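Local coordinates for protein redox-sensing transcriptional repressor rex (Thermoanaerobacter ethanolicus, PDB 3WG9) that probably represses transcription by binding DNA as a homodimer and responding to the NADH/NAD(+) redox state of the cell, at residues Asn86-Gly91 against Gly114-Asn119; Thr137-Ile142 against Ala163-Arg168. One frame throughout, in Å; residues are numbered along the deposited sequence.

Both contacts lie in the Rossmann-type nucleotide-binding domain, their centres about 11 Å apart. Contact 1 comes first along the chain and is complete before contact 2 opens: it pairs strands 85-90 and 110-117, neighbours in the parallel sheet and joined through helix 94-102. Contact 2 sets helix 138-144 beside helix 159-168, which precede strands 149-152 and 173-176 of the same sheet. The helix pair covers the sheet face that carries I88, I90 and F116. There I88 packs on V138 and I142, and the F116 ring meets F141 edge-to-face, so sheet and helices share one apolar core, with the dinucleotide site at the C-terminal ends of the paired strands.

Contact 1 of 2, residues Asn86-Gly91 against Gly114-Asn119; sequences NTIIIG and GIFDIN
The ring of F116 has the carbonyl oxygen of I89 at its edge, in the ring plane, 3.8 Å from CD2 of F116. I88 and I90 both approach it obliquely: CG2 of I88 comes to 3.8 Å from CE2 of F116, and CD1 of I90 lies 3.8 Å from CB of F116 and also nears the ring at CD2. These three residues share a face of the parallel sheet in a Rossmann-type beta-alpha-beta unit, strand 85-90, helix 94-102, strand 110-117. F116 is turned with CG beside its own backbone N (chi1 -64°), which turns the CE2 edge of the ring back toward G114. A side chain on G114 would be crowded by CE2 of this ring, so glycine suits that position. V138 and M133 also touch F116, and the ring of F141 meets it edge-to-face. Without the ring, as with an alanine here, I88 CG2 and I90 CD1 would probably lose their apolar partner and F141 its edge-to-face mate.

The backbones are joined by three hydrogen bonds. I89 N gives to G114 O, while I89 O takes F116 N at 2.9 Å. Beyond the strand end G91 N donates to F116 O at 2.6 Å. On the opposite face, branched I89 and I115 fit a buried strand pair, CB of I89 lying 4.3 Å from CG1 of I115.

Past the strand ends lies the dinucleotide site. G91, whose backbone angles call for glycine, opens the glycine-rich turn predicted to bind NAD(+), and D117 is seen to bind NAD(+) and NADH in crystal structures of this protein, though neither is bound to this chain. One D117 oxygen, OD1, accepts from A92 N in that turn. The other, OD2, makes an Asx turn by taking N119 N at 2.8 Å, on its anti side and 24° out of the carboxylate plane.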
loop_
_atom_site.group_PDB
_atom_site.type_symbol
_atom_site.label_atom_id
_atom_site.label_comp_id
_atom_site.label_asym_id
_atom_site.label_seq_id
_atom_site.Cartn_x
_atom_site.Cartn_y
_atom_site.Cartn_z
ATOM N N ASN B 86 -2.248 -13.874 15.287
ATOM C CA ASN B 86 -1.214 -13.353 16.193
ATOM C C ASN B 86 -0.055 -12.801 15.352
ATOM O O ASN B 86 0.449 -13.510 14.492
ATOM C CB ASN B 86 -0.722 -14.491 17.058
ATOM C CG ASN B 86 -1.819 -15.007 18.021
ATOM O OD1 ASN B 86 -2.782 -14.285 18.302
ATOM N ND2 ASN B 86 -1.698 -16.265 18.445
ATOM N N THR B 87 0.321 -11.557 15.622
ATOM C CA THR B 87 1.357 -10.847 14.913
ATOM C C THR B 87 2.489 -10.447 15.838
ATOM O O THR B 87 2.307 -10.258 17.053
ATOM C CB THR B 87 0.770 -9.583 14.232
ATOM O OG1 THR B 87 0.389 -8.625 15.237
ATOM C CG2 THR B 87 -0.455 -9.996 13.368
ATOM N N ILE B 88 3.656 -10.266 15.261
ATOM C CA ILE B 88 4.731 -9.566 15.901
ATOM C C ILE B 88 5.249 -8.566 14.911
ATOM O O ILE B 88 5.098 -8.743 13.710
ATOM C CB ILE B 88 5.892 -10.503 16.302
ATOM C CG1 ILE B 88 6.472 -11.267 15.098
ATOM C CG2 ILE B 88 5.415 -11.512 17.348
ATOM C CD1 ILE B 88 7.595 -12.274 15.467
ATOM N N ILE B 89 5.880 -7.517 15.419
ATOM C CA ILE B 89 6.556 -6.544 14.547
ATOM C C ILE B 89 8.010 -6.617 14.861
ATOM O O ILE B 89 8.393 -6.601 16.064
ATOM C CB ILE B 89 6.003 -5.130 14.908
ATOM C CG1 ILE B 89 4.566 -5.063 14.402
ATOM C CG2 ILE B 89 6.821 -4.000 14.260
ATOM C CD1 ILE B 89 3.830 -3.739 14.732
ATOM N N ILE B 90 8.833 -6.646 13.811
ATOM C CA ILE B 90 10.268 -6.579 13.942
ATOM C C ILE B 90 10.695 -5.145 13.528
ATOM O O ILE B 90 10.434 -4.691 12.382
ATOM C CB ILE B 90 11.015 -7.560 13.038
ATOM C CG1 ILE B 90 10.419 -8.987 13.052
ATOM C CG2 ILE B 90 12.549 -7.532 13.396
ATOM C CD1 ILE B 90 10.298 -9.535 14.459
ATOM N N GLY B 91 11.283 -4.432 14.480
ATOM C CA GLY B 91 11.701 -3.005 14.257
ATOM C C GLY B 91 10.876 -2.100 15.166
ATOM O O GLY B 91 9.649 -2.049 15.029
ATOM N N GLY B 114 4.057 -8.906 20.343
ATOM C CA GLY B 114 5.401 -8.518 20.732
ATOM C C GLY B 114 6.019 -7.675 19.638
ATOM O O GLY B 114 5.599 -7.757 18.465
ATOM N N ILE B 115 6.982 -6.857 20.047
ATOM C CA ILE B 115 7.784 -6.038 19.179
ATOM C C ILE B 115 9.244 -6.351 19.464
ATOM O O ILE B 115 9.637 -6.549 20.616
ATOM C CB ILE B 115 7.496 -4.515 19.421
ATOM C CG1 ILE B 115 6.053 -4.136 19.118
ATOM C CG2 ILE B 115 8.499 -3.578 18.709
ATOM C CD1 ILE B 115 5.809 -2.667 19.561
ATOM N N PHE B 116 10.042 -6.440 18.425
ATOM C CA PHE B 116 11.422 -6.896 18.518
ATOM C C PHE B 116 12.366 -5.865 17.909
ATOM O O PHE B 116 12.061 -5.204 16.890
ATOM C CB PHE B 116 11.553 -8.267 17.857
ATOM C CG PHE B 116 10.747 -9.320 18.576
ATOM C CD1 PHE B 116 11.345 -10.114 19.571
ATOM C CD2 PHE B 116 9.370 -9.423 18.360
ATOM C CE1 PHE B 116 10.602 -11.027 20.310
ATOM C CE2 PHE B 116 8.623 -10.314 19.066
ATOM C CZ PHE B 116 9.244 -11.144 20.055
ATOM N N ASP B 117 13.520 -5.731 18.559
ATOM C CA ASP B 117 14.515 -4.783 18.087
ATOM C C ASP B 117 15.930 -5.204 18.489
ATOM O O ASP B 117 16.119 -6.092 19.353
ATOM C CB ASP B 117 14.171 -3.370 18.584
ATOM C CG ASP B 117 14.887 -2.289 17.793
ATOM O OD1 ASP B 117 14.331 -1.819 16.766
ATOM O OD2 ASP B 117 16.030 -1.956 18.227
ATOM N N ILE B 118 16.908 -4.660 17.778
ATOM C CA ILE B 118 18.294 -5.057 17.976
ATOM C C ILE B 118 18.989 -4.201 19.047
ATOM O O ILE B 118 20.074 -4.538 19.526
ATOM C CB ILE B 118 19.022 -4.999 16.597
ATOM C CG1 ILE B 118 20.368 -5.713 16.580
ATOM C CG2 ILE B 118 19.187 -3.563 16.064
ATOM C CD1 ILE B 118 21.362 -4.990 15.629
ATOM N N ASN B 119 18.385 -3.064 19.362
ATOM C CA ASN B 119 18.951 -2.102 20.326
ATOM C C ASN B 119 18.700 -2.432 21.809
ATOM O O ASN B 119 17.587 -2.219 22.310
ATOM C CB ASN B 119 18.357 -0.744 20.040
ATOM C CG ASN B 119 19.148 0.376 20.694
ATOM O OD1 ASN B 119 19.972 0.132 21.559
ATOM N ND2 ASN B 119 18.862 1.586 20.315
#

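Contact 2 of 2, residues Thr137-Ile142 against Ala163-Arg168; sequences TVEDFI and ADRLVR
L166 holds the tightly packed side of this contact, resting its CD2 methyl against the adjoining ends of V138 and I142. CD1 of I142 meets CD2 of L166 at 3.6 Å and CG2 of V138 lies 4.1 Å from the same L166 CD2, both side chains crossing the leucine at about a right angle. The buried site suits these branched apolar residues, and the sheet side of helix 138-144 packs on strand 85-90. The two helices run roughly parallel, their axes 9.2 Å apart at an angle of 34°, side by side on one face of the Rossmann-type sheet.

Toward solvent, charge replaces methyl packing. The extended E139 spans the gap, and its carboxylate joins a buried arginine, R165, to an exposed one, R168, one helical turn on. R168 grips it side-on: NE of R168 donates to OE1 of E139 at 2.7 Å from above the carboxylate plane, while NH2 takes the syn side of OE2. R165 bends at chi3 (76°) to bring NE of R165 to the anti side of OE2 of E139, 2.8 Å away, its guanidinium plane nearly perpendicular to the carboxylate. NH1 of R165 forms a further salt bridge with OE1 of E136.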
loop_
_atom_site.group_PDB
_atom_site.type_symbol
_atom_site.label_atom_id
_atom_site.label_comp_id
_atom_site.label_asym_id
_atom_site.label_seq_id
_atom_site.Cartn_x
_atom_site.Cartn_y
_atom_site.Cartn_z
ATOM N N THR B 137 15.602 -13.172 20.797
ATOM C CA THR B 137 14.654 -14.138 21.392
ATOM C C THR B 137 13.461 -14.461 20.480
ATOM O O THR B 137 12.521 -15.139 20.895
ATOM C CB THR B 137 14.062 -13.644 22.698
ATOM O OG1 THR B 137 13.326 -12.429 22.464
ATOM C CG2 THR B 137 15.210 -13.361 23.683
ATOM N N VAL B 138 13.463 -13.923 19.264
ATOM C CA VAL B 138 12.205 -13.973 18.512
ATOM C C VAL B 138 11.829 -15.414 18.092
ATOM O O VAL B 138 10.658 -15.757 17.996
ATOM C CB VAL B 138 12.237 -12.974 17.303
ATOM C CG1 VAL B 138 13.227 -13.512 16.202
ATOM C CG2 VAL B 138 10.826 -12.766 16.751
ATOM N N GLU B 139 12.806 -16.256 17.806
ATOM C CA GLU B 139 12.468 -17.589 17.322
ATOM C C GLU B 139 11.735 -18.394 18.387
ATOM O O GLU B 139 10.730 -19.050 18.129
ATOM C CB GLU B 139 13.740 -18.313 16.878
ATOM C CG GLU B 139 14.254 -17.726 15.576
ATOM C CD GLU B 139 15.608 -18.274 15.232
ATOM O OE1 GLU B 139 15.706 -19.503 15.025
ATOM O OE2 GLU B 139 16.560 -17.484 15.154
ATOM N N ASP B 140 12.269 -18.324 19.601
ATOM C CA ASP B 140 11.605 -18.966 20.719
ATOM C C ASP B 140 10.191 -18.380 20.926
ATOM O O ASP B 140 9.228 -19.098 21.144
ATOM C CB ASP B 140 12.447 -18.790 21.982
ATOM C CG ASP B 140 11.796 -19.463 23.197
ATOM O OD1 ASP B 140 11.969 -20.690 23.376
ATOM O OD2 ASP B 140 11.094 -18.750 23.958
ATOM N N PHE B 141 10.074 -17.065 20.793
ATOM C CA PHE B 141 8.811 -16.398 21.074
ATOM C C PHE B 141 7.750 -16.866 20.060
ATOM O O PHE B 141 6.579 -17.095 20.412
ATOM C CB PHE B 141 9.001 -14.881 20.975
ATOM C CG PHE B 141 7.794 -14.105 21.370
ATOM C CD1 PHE B 141 7.641 -13.663 22.685
ATOM C CD2 PHE B 141 6.810 -13.799 20.415
ATOM C CE1 PHE B 141 6.517 -12.929 23.056
ATOM C CE2 PHE B 141 5.673 -13.087 20.770
ATOM C CZ PHE B 141 5.524 -12.649 22.092
ATOM N N ILE B 142 8.153 -16.974 18.805
ATOM C CA ILE B 142 7.214 -17.367 17.721
ATOM C C ILE B 142 6.573 -18.711 18.016
ATOM O O ILE B 142 5.368 -18.884 17.849
ATOM C CB ILE B 142 7.934 -17.399 16.342
ATOM C CG1 ILE B 142 8.137 -15.936 15.830
ATOM C CG2 ILE B 142 7.167 -18.297 15.374
ATOM C CD1 ILE B 142 9.212 -15.882 14.692
ATOM N N ALA B 163 14.207 -12.384 7.935
ATOM C CA ALA B 163 13.128 -13.181 7.301
ATOM C C ALA B 163 13.485 -14.677 7.434
ATOM O O ALA B 163 12.633 -15.514 7.752
ATOM C CB ALA B 163 12.990 -12.769 5.840
ATOM N N ASP B 164 14.765 -15.020 7.260
ATOM C CA ASP B 164 15.144 -16.458 7.362
ATOM C C ASP B 164 14.918 -17.016 8.761
ATOM O O ASP B 164 14.511 -18.163 8.895
ATOM C CB ASP B 164 16.626 -16.669 7.002
ATOM C CG ASP B 164 16.919 -16.448 5.516
ATOM O OD1 ASP B 164 15.973 -16.444 4.695
ATOM O OD2 ASP B 164 18.110 -16.305 5.162
ATOM N N ARG B 165 15.208 -16.218 9.786
ATOM C CA ARG B 165 15.013 -16.618 11.165
ATOM C C ARG B 165 13.533 -16.836 11.418
ATOM O O ARG B 165 13.158 -17.785 12.133
ATOM C CB ARG B 165 15.466 -15.519 12.152
ATOM C CG ARG B 165 16.958 -15.196 12.083
ATOM C CD ARG B 165 17.186 -14.180 13.150
ATOM N NE ARG B 165 17.180 -14.812 14.460
ATOM C CZ ARG B 165 17.755 -14.242 15.490
ATOM N NH1 ARG B 165 18.302 -13.037 15.295
ATOM N NH2 ARG B 165 17.806 -14.864 16.662
ATOM N N LEU B 166 12.691 -15.900 10.945
ATOM C CA LEU B 166 11.224 -16.094 11.221
ATOM C C LEU B 166 10.715 -17.346 10.559
ATOM O O LEU B 166 9.906 -18.097 11.113
ATOM C CB LEU B 166 10.353 -14.913 10.723
ATOM C CG LEU B 166 10.774 -13.526 11.176
ATOM C CD1 LEU B 166 9.814 -12.465 10.612
ATOM C CD2 LEU B 166 10.863 -13.383 12.658
ATOM N N VAL B 167 11.158 -17.573 9.329
ATOM C CA VAL B 167 10.800 -18.794 8.598
ATOM C C VAL B 167 11.244 -20.086 9.319
ATOM O O VAL B 167 10.441 -21.013 9.525
ATOM C CB VAL B 167 11.385 -18.726 7.150
ATOM C CG1 VAL B 167 11.342 -20.070 6.459
ATOM C CG2 VAL B 167 10.627 -17.632 6.305
ATOM N N ARG B 168 12.486 -20.157 9.769
ATOM C CA ARG B 168 12.894 -21.424 10.403
ATOM C C ARG B 168 12.195 -21.605 11.758
ATOM O O ARG B 168 12.056 -22.738 12.219
ATOM C CB ARG B 168 14.407 -21.506 10.570
ATOM C CG ARG B 168 14.965 -20.608 11.621
ATOM C CD ARG B 168 16.494 -20.749 11.669
ATOM N NE ARG B 168 17.015 -19.825 12.661
ATOM C CZ ARG B 168 18.266 -19.365 12.656
ATOM N NH1 ARG B 168 19.121 -19.783 11.737
ATOM N NH2 ARG B 168 18.686 -18.555 13.609
#